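Local coordinates for cytochrome c-554 (Nitrosomonas europaea, PDB 1FT5), which carries electrons in the periplasm on four hemes during ammonia oxidation, accepting them directly from hydroxylamine oxidoreductase, at residues K16-S21 with E180-E185; T25-A30 with T84-E89. All blocks are in the same frame, centred on the assembly; numbering follows the deposited sequence.

Both contacts are buried, but contact 2 lies deeper, its centre about 7 Å from that of the chain against about 14 Å for contact 1; the two centres are about 16 Å apart. They share heme 3. Contact 1 holds a propionate of this heme with hydrogen bonds from both its segments, whereas in contact 2 Cys88 is linked covalently to a former vinyl group of the same heme. The chemistry differs accordingly. Helix 16-21 meets the loop 180-185 mainly through side chains; each contact also has one bridging water. In contact 2 (25-30 with 84-89) the backbones themselves come close, joined by a direct hydrogen bond, and His27 ligates the iron of heme 4.

Contact 1: K16-S21 with E180-E185; sequences KAQAQS and EHYKLE. With HEM (protoporphyrin IX containing Fe), chain G.
Ser21 and Glu180 mark where the helix 16-21 and the irregular, extended segment 180-185 come nearest, with 6.1 Å between their CA atoms. The pairing belongs to the multiheme cytochrome c architecture: the helix follows His15, an axial ligand of heme 1, and the loop follows His179, an axial ligand of heme 3, whose porphyrin lies alongside. With chi1 at 167°, Ser21 OG swings away from its own backbone N and accepts Glu180 N in a nearly straight bond (2.8 Å, 174°). Further along, the Ala17 methyl sits over the centre of one face of the Tyr182 ring, CB lying 3.6 Å from the centroid, a CH-pi contact. The Tyr182 hydroxyl donates to a water that in turn donates to Ala17 O, and is also hydrogen-bonded to Lys208. A heme 3 propionate also joins the segments. The Gln18 chain bends at chi2 (82°) to bring NE2 to O2A, to which it donates at 2.8 Å; Tyr182 N donates to the same oxygen at 2.9 Å. These two donors, one from each segment, should restrict the carboxylate's rotation. Its other oxygen, O1A, accepts a hydrogen bond from His181 ND1 (2.8 Å), near the imidazole plane, at its edge.

Contact 2: T25-A30 with T84-E89; sequences TAHAKA and TGVGCE. With HEM (protoporphyrin IX containing Fe), chain H.
His27 with Val86 and Ala30 with Gly85 bring the two backbones close, each pair of CA atoms 4.8 Å apart, as a turn at 26-28 packs against the irregular approach to helix 88-92. Gly85 CA passes 3.6 Å from His27 O; the lack of a side chain at Gly85, whose phi is 89°, leaves space for Ala28 O beside it. The His27 carbonyl accepts Val86 N at 2.9 Å, the donor standing 48° out of the carbonyl plane, while Ala30 N reaches the oxygen from the opposite face. A water donates to both Ala28 O and Thr84 O, adding a bridge. This is one end of a bis-histidine site in a multiheme cytochrome c: His27 NE2 binds the iron of heme 4 at 2.0 Å, and His138 supplies the other axial ligand. Val86 occupies the corner between imidazole and porphyrin. Its CG1, anti to the backbone N (chi1 178°), lies 3.7 Å from His27 CD2 and also touches heme C3C, whereas CG2 reaches the meso carbon CHD at 3.8 Å. The plane of the His27 ring runs toward that same CHD. On the far side of the imidazole, ND1 makes a weak hydrogen bond to Ala177 O; Ala30 O accepts ND1 of His64, an axial ligand of heme 2.

Contact 1: K16-S21 with E180-E185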
loop_
_atom_site.group_PDB
_atom_site.type_symbol
_atom_site.label_atom_id
_atom_site.label_comp_id
_atom_site.label_asym_id
_atom_site.label_seq_id
_atom_site.Cartn_x
_atom_site.Cartn_y
_atom_site.Cartn_z
ATOM N N LYS A 16 3.947 7.375 12.972
ATOM C CA LYS A 16 2.665 7.323 13.610
ATOM C C LYS A 16 1.576 8.140 12.991
ATOM O O LYS A 16 0.435 7.694 12.985
ATOM C CB LYS A 16 2.795 7.679 15.137
ATOM C CG LYS A 16 3.783 6.798 15.840
ATOM C CD LYS A 16 3.870 7.127 17.321
ATOM C CE LYS A 16 4.943 6.256 17.997
ATOM N NZ LYS A 16 4.759 6.344 19.482
ATOM N N ALA A 17 1.884 9.323 12.470
ATOM C CA ALA A 17 0.828 10.167 11.891
ATOM C C ALA A 17 0.217 9.480 10.673
ATOM O O ALA A 17 -1.008 9.433 10.521
ATOM C CB ALA A 17 1.410 11.520 11.483
ATOM N N GLN A 18 1.083 8.956 9.802
ATOM C CA GLN A 18 0.583 8.286 8.574
ATOM C C GLN A 18 -0.137 7.020 8.988
ATOM O O GLN A 18 -1.168 6.687 8.400
ATOM C CB GLN A 18 1.744 7.900 7.619
ATOM C CG GLN A 18 2.375 9.109 6.914
ATOM C CD GLN A 18 3.416 9.861 7.768
ATOM O OE1 GLN A 18 3.691 9.480 8.914
ATOM N NE2 GLN A 18 3.940 10.950 7.206
ATOM N N ALA A 19 0.386 6.288 9.979
ATOM C CA ALA A 19 -0.302 5.046 10.394
ATOM C C ALA A 19 -1.706 5.287 10.963
ATOM O O ALA A 19 -2.679 4.527 10.722
ATOM C CB ALA A 19 0.557 4.295 11.441
ATOM N N GLN A 20 -1.834 6.327 11.781
ATOM C CA GLN A 20 -3.104 6.673 12.357
ATOM C C GLN A 20 -4.148 7.020 11.277
ATOM O O GLN A 20 -5.312 6.680 11.427
ATOM C CB GLN A 20 -2.919 7.863 13.290
ATOM C CG GLN A 20 -3.992 7.943 14.335
ATOM C CD GLN A 20 -4.839 9.192 14.196
ATOM O OE1 GLN A 20 -5.042 9.713 13.087
ATOM N NE2 GLN A 20 -5.355 9.680 15.327
ATOM N N SER A 21 -3.716 7.690 10.209
ATOM C CA SER A 21 -4.629 8.076 9.136
ATOM C C SER A 21 -4.911 6.845 8.252
ATOM O O SER A 21 -6.068 6.552 7.881
ATOM C CB SER A 21 -3.995 9.221 8.341
ATOM O OG SER A 21 -4.632 9.492 7.092
ATOM N N GLU A 180 -3.364 10.724 4.947
ATOM C CA GLU A 180 -3.009 12.131 4.917
ATOM C C GLU A 180 -1.500 12.224 4.765
ATOM O O GLU A 180 -0.754 11.326 5.244
ATOM C CB GLU A 180 -3.431 12.742 6.230
ATOM C CG GLU A 180 -3.182 14.227 6.288
ATOM C CD GLU A 180 -3.860 14.972 5.141
ATOM O OE1 GLU A 180 -5.073 15.222 5.265
ATOM O OE2 GLU A 180 -3.208 15.288 4.130
ATOM N N HIS A 181 -1.056 13.347 4.182
ATOM C CA HIS A 181 0.359 13.613 3.949
ATOM C C HIS A 181 0.842 14.608 4.990
ATOM O O HIS A 181 0.161 15.600 5.293
ATOM C CB HIS A 181 0.585 14.099 2.538
ATOM C CG HIS A 181 0.214 13.063 1.517
ATOM N ND1 HIS A 181 0.899 11.869 1.408
ATOM C CD2 HIS A 181 -0.806 13.002 0.622
ATOM C CE1 HIS A 181 0.300 11.110 0.488
ATOM N NE2 HIS A 181 -0.732 11.772 -0.002
ATOM N N TYR A 182 1.933 14.239 5.626
ATOM C CA TYR A 182 2.549 15.063 6.673
ATOM C C TYR A 182 3.914 15.537 6.201
ATOM O O TYR A 182 4.614 14.922 5.389
ATOM C CB TYR A 182 2.640 14.261 7.989
ATOM C CG TYR A 182 1.285 13.867 8.460
ATOM C CD1 TYR A 182 0.745 12.646 8.094
ATOM C CD2 TYR A 182 0.487 14.748 9.238
ATOM C CE1 TYR A 182 -0.533 12.281 8.468
ATOM C CE2 TYR A 182 -0.796 14.383 9.616
ATOM C CZ TYR A 182 -1.306 13.149 9.228
ATOM O OH TYR A 182 -2.590 12.769 9.566
ATOM N N LYS A 183 4.297 16.705 6.713
ATOM C CA LYS A 183 5.554 17.354 6.325
ATOM C C LYS A 183 6.815 16.575 6.704
ATOM O O LYS A 183 6.910 16.127 7.854
ATOM C CB LYS A 183 5.604 18.712 7.035
ATOM C CG LYS A 183 4.620 19.696 6.456
ATOM C CD LYS A 183 5.095 20.365 5.175
ATOM C CE LYS A 183 6.592 20.191 4.949
ATOM N NZ LYS A 183 6.973 20.455 3.519
ATOM N N LEU A 184 7.728 16.428 5.740
ATOM C CA LEU A 184 9.001 15.745 5.932
ATOM C C LEU A 184 10.089 16.807 6.176
ATOM O O LEU A 184 10.023 17.912 5.619
ATOM C CB LEU A 184 9.403 14.997 4.675
ATOM C CG LEU A 184 8.475 13.765 4.377
ATOM C CD1 LEU A 184 8.729 13.296 2.920
ATOM C CD2 LEU A 184 8.753 12.629 5.373
ATOM N N GLU A 185 11.067 16.461 7.012
ATOM C CA GLU A 185 12.220 17.368 7.228
ATOM C C GLU A 185 13.139 17.333 6.010
ATOM O O GLU A 185 13.825 18.324 5.685
ATOM C CB GLU A 185 12.977 16.936 8.473
ATOM C CG GLU A 185 12.196 17.171 9.725
ATOM C CD GLU A 185 11.906 18.663 9.973
ATOM O OE1 GLU A 185 12.593 19.544 9.391
ATOM O OE2 GLU A 185 10.983 18.953 10.755
HETATM C CHA HEM G . 3.866 8.936 1.424
HETATM C CHB HEM G . 4.256 6.199 5.442
HETATM C CHC HEM G . 0.756 3.265 3.678
HETATM C CHD HEM G . 0.893 5.661 -0.539
HETATM C C1A HEM G . 4.228 8.446 2.686
HETATM C C2A HEM G . 5.181 9.076 3.545
HETATM C C3A HEM G . 5.313 8.310 4.641
HETATM C C4A HEM G . 4.431 7.197 4.500
HETATM C CMA HEM G . 6.227 8.539 5.862
HETATM C CAA HEM G . 5.945 10.416 3.247
HETATM C CBA HEM G . 5.265 11.630 4.009
HETATM C CGA HEM G . 3.749 11.766 3.710
HETATM O O1A HEM G . 3.417 11.897 2.552
HETATM O O2A HEM G . 2.965 11.713 4.655
HETATM C C1B HEM G . 3.330 5.123 5.296
HETATM C C2B HEM G . 3.090 4.144 6.316
HETATM C C3B HEM G . 2.067 3.333 5.852
HETATM C C4B HEM G . 1.731 3.868 4.538
HETATM C CMB HEM G . 3.832 4.069 7.653
HETATM C CAB HEM G . 1.371 2.157 6.465
HETATM C CBB HEM G . 0.660 2.535 7.787
HETATM C C1C HEM G . 0.536 3.694 2.372
HETATM C C2C HEM G . -0.334 2.999 1.488
HETATM C C3C HEM G . -0.254 3.595 0.320
HETATM C C4C HEM G . 0.612 4.729 0.447
HETATM C CMC HEM G . -1.181 1.754 1.827
HETATM C CAC HEM G . -0.951 3.149 -1.003
HETATM C CBC HEM G . -2.435 2.873 -0.991
HETATM C C1D HEM G . 1.695 6.802 -0.363
HETATM C C2D HEM G . 1.946 7.783 -1.395
HETATM C C3D HEM G . 2.756 8.739 -0.806
HETATM C C4D HEM G . 2.987 8.288 0.546
HETATM C CMD HEM G . 1.479 7.717 -2.837
HETATM C CAD HEM G . 3.435 9.923 -1.480
HETATM C CBD HEM G . 4.881 9.634 -1.740
HETATM C CGD HEM G . 5.788 10.873 -1.880
HETATM O O1D HEM G . 6.994 10.649 -2.044
HETATM O O2D HEM G . 5.269 11.985 -1.818
HETATM N NA HEM G . 3.768 7.299 3.281
HETATM N NB HEM G . 2.499 4.951 4.180
HETATM N NC HEM G . 1.103 4.751 1.747
HETATM N ND HEM G . 2.335 7.101 0.855
HETATM FE FE HEM G . 2.407 6.049 2.529
HETATM O O HOH W 1 -2.915 11.042 11.481
#

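Contact 2: T25-A30 with T84-E89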
loop_
_atom_site.group_PDB
_atom_site.type_symbol
_atom_site.label_atom_id
_atom_site.label_comp_id
_atom_site.label_asym_id
_atom_site.label_seq_id
_atom_site.Cartn_x
_atom_site.Cartn_y
_atom_site.Cartn_z
ATOM N N THR A 25 -8.616 4.016 6.547
ATOM C CA THR A 25 -8.846 3.861 5.079
ATOM C C THR A 25 -9.392 2.499 4.685
ATOM O O THR A 25 -9.286 1.547 5.447
ATOM C CB THR A 25 -7.564 4.073 4.266
ATOM O OG1 THR A 25 -6.623 3.012 4.552
ATOM C CG2 THR A 25 -6.947 5.435 4.565
ATOM N N ALA A 26 -10.023 2.424 3.498
ATOM C CA ALA A 26 -10.622 1.151 3.016
ATOM C C ALA A 26 -9.489 0.121 2.915
ATOM O O ALA A 26 -9.669 -1.048 3.259
ATOM C CB ALA A 26 -11.217 1.378 1.651
ATOM N N HIS A 27 -8.316 0.578 2.511
ATOM C CA HIS A 27 -7.164 -0.369 2.401
ATOM C C HIS A 27 -6.925 -1.070 3.748
ATOM O O HIS A 27 -6.748 -2.318 3.821
ATOM C CB HIS A 27 -5.854 0.365 2.015
ATOM C CG HIS A 27 -5.764 0.717 0.555
ATOM N ND1 HIS A 27 -5.398 1.975 0.086
ATOM C CD2 HIS A 27 -6.034 -0.027 -0.557
ATOM C CE1 HIS A 27 -5.451 1.974 -1.228
ATOM N NE2 HIS A 27 -5.815 0.792 -1.691
ATOM N N ALA A 28 -6.960 -0.314 4.840
ATOM C CA ALA A 28 -6.686 -0.981 6.128
ATOM C C ALA A 28 -7.747 -1.988 6.516
ATOM O O ALA A 28 -7.493 -2.930 7.288
ATOM C CB ALA A 28 -6.582 0.072 7.300
ATOM N N LYS A 29 -8.964 -1.772 5.986
ATOM C CA LYS A 29 -10.106 -2.629 6.322
ATOM C C LYS A 29 -10.319 -3.665 5.220
ATOM O O LYS A 29 -11.373 -4.357 5.204
ATOM C CB LYS A 29 -11.386 -1.749 6.476
ATOM C CG LYS A 29 -11.208 -0.638 7.529
ATOM C CD LYS A 29 -12.302 0.432 7.423
ATOM C CE LYS A 29 -12.011 1.541 8.455
ATOM N NZ LYS A 29 -13.126 2.533 8.579
ATOM N N ALA A 30 -9.349 -3.845 4.321
ATOM C CA ALA A 30 -9.600 -4.763 3.194
ATOM C C ALA A 30 -9.957 -6.165 3.532
ATOM O O ALA A 30 -10.738 -6.800 2.765
ATOM C CB ALA A 30 -8.420 -4.773 2.251
ATOM N N THR A 84 -2.139 -8.057 7.314
ATOM C CA THR A 84 -3.555 -8.156 6.981
ATOM C C THR A 84 -4.085 -6.812 6.593
ATOM O O THR A 84 -3.843 -5.829 7.291
ATOM C CB THR A 84 -4.342 -8.728 8.186
ATOM O OG1 THR A 84 -3.848 -10.047 8.467
ATOM C CG2 THR A 84 -5.792 -8.808 7.873
ATOM N N GLY A 85 -4.850 -6.716 5.487
ATOM C CA GLY A 85 -5.241 -5.383 5.011
ATOM C C GLY A 85 -4.123 -4.906 4.050
ATOM O O GLY A 85 -2.989 -5.433 4.071
ATOM N N VAL A 86 -4.399 -3.907 3.198
ATOM C CA VAL A 86 -3.420 -3.403 2.237
ATOM C C VAL A 86 -2.707 -2.324 3.019
ATOM O O VAL A 86 -3.227 -1.242 3.225
ATOM C CB VAL A 86 -4.141 -2.811 1.024
ATOM C CG1 VAL A 86 -3.159 -2.245 0.073
ATOM C CG2 VAL A 86 -4.884 -3.962 0.276
ATOM N N GLY A 87 -1.501 -2.688 3.414
ATOM C CA GLY A 87 -0.677 -1.849 4.285
ATOM C C GLY A 87 0.463 -1.139 3.634
ATOM O O GLY A 87 0.605 -1.027 2.418
ATOM N N CYS A 88 1.384 -0.693 4.525
ATOM C CA CYS A 88 2.437 0.200 4.041
ATOM C C CYS A 88 3.268 -0.303 2.894
ATOM O O CYS A 88 3.593 0.376 1.964
ATOM C CB CYS A 88 3.375 0.514 5.258
ATOM S SG CYS A 88 2.566 0.839 6.804
ATOM N N GLU A 89 3.719 -1.572 2.997
ATOM C CA GLU A 89 4.600 -2.120 2.008
ATOM C C GLU A 89 3.869 -2.425 0.684
ATOM O O GLU A 89 4.516 -2.534 -0.323
ATOM C CB GLU A 89 5.193 -3.403 2.535
ATOM C CG GLU A 89 6.186 -3.193 3.729
ATOM C CD GLU A 89 6.484 -4.521 4.410
ATOM O OE1 GLU A 89 5.563 -5.161 4.902
ATOM O OE2 GLU A 89 7.665 -4.948 4.384
HETATM C CHA HEM H . -9.437 0.559 -2.443
HETATM C CHB HEM H . -6.418 3.637 -4.663
HETATM C CHC HEM H . -2.885 0.310 -4.166
HETATM C CHD HEM H . -6.301 -3.005 -3.097
HETATM C C1A HEM H . -8.889 1.703 -3.007
HETATM C C2A HEM H . -9.612 2.937 -3.202
HETATM C C3A HEM H . -8.779 3.768 -3.876
HETATM C C4A HEM H . -7.535 3.076 -4.049
HETATM C CMA HEM H . -9.084 5.207 -4.396
HETATM C CAA HEM H . -10.991 3.228 -2.807
HETATM C CBA HEM H . -11.062 3.778 -1.416
HETATM C CGA HEM H . -12.457 4.060 -0.881
HETATM O O1A HEM H . -13.480 3.768 -1.581
HETATM O O2A HEM H . -12.530 4.551 0.241
HETATM C C1B HEM H . -5.175 2.972 -4.763
HETATM C C2B HEM H . -3.966 3.567 -5.248
HETATM C C3B HEM H . -2.929 2.662 -4.996
HETATM C C4B HEM H . -3.568 1.488 -4.401
HETATM C CMB HEM H . -3.871 4.962 -5.930
HETATM C CAB HEM H . -1.456 2.783 -5.299
HETATM C CBB HEM H . -0.842 4.078 -4.788
HETATM C C1C HEM H . -3.543 -0.874 -3.860
HETATM C C2C HEM H . -2.825 -2.106 -3.825
HETATM C C3C HEM H . -3.796 -3.074 -3.623
HETATM C C4C HEM H . -5.061 -2.384 -3.453
HETATM C CMC HEM H . -1.330 -2.269 -4.038
HETATM C CAC HEM H . -3.656 -4.630 -3.586
HETATM C CBC HEM H . -2.598 -5.201 -2.580
HETATM C C1D HEM H . -7.472 -2.279 -2.796
HETATM C C2D HEM H . -8.629 -2.851 -2.246
HETATM C C3D HEM H . -9.483 -1.857 -1.978
HETATM C C4D HEM H . -8.825 -0.667 -2.419
HETATM C CMD HEM H . -8.858 -4.360 -1.993
HETATM C CAD HEM H . -10.819 -2.052 -1.277
HETATM C CBD HEM H . -10.781 -2.345 0.226
HETATM C CGD HEM H . -12.099 -2.737 0.735
HETATM O O1D HEM H . -12.998 -1.910 0.775
HETATM O O2D HEM H . -12.227 -3.901 1.087
HETATM N NA HEM H . -7.629 1.810 -3.531
HETATM N NB HEM H . -4.977 1.673 -4.240
HETATM N NC HEM H . -4.903 -1.026 -3.623
HETATM N ND HEM H . -7.597 -0.936 -2.920
HETATM FE FE HEM H . -6.276 0.398 -3.563
HETATM O O HOH W 2 -5.333 -4.015 8.696
#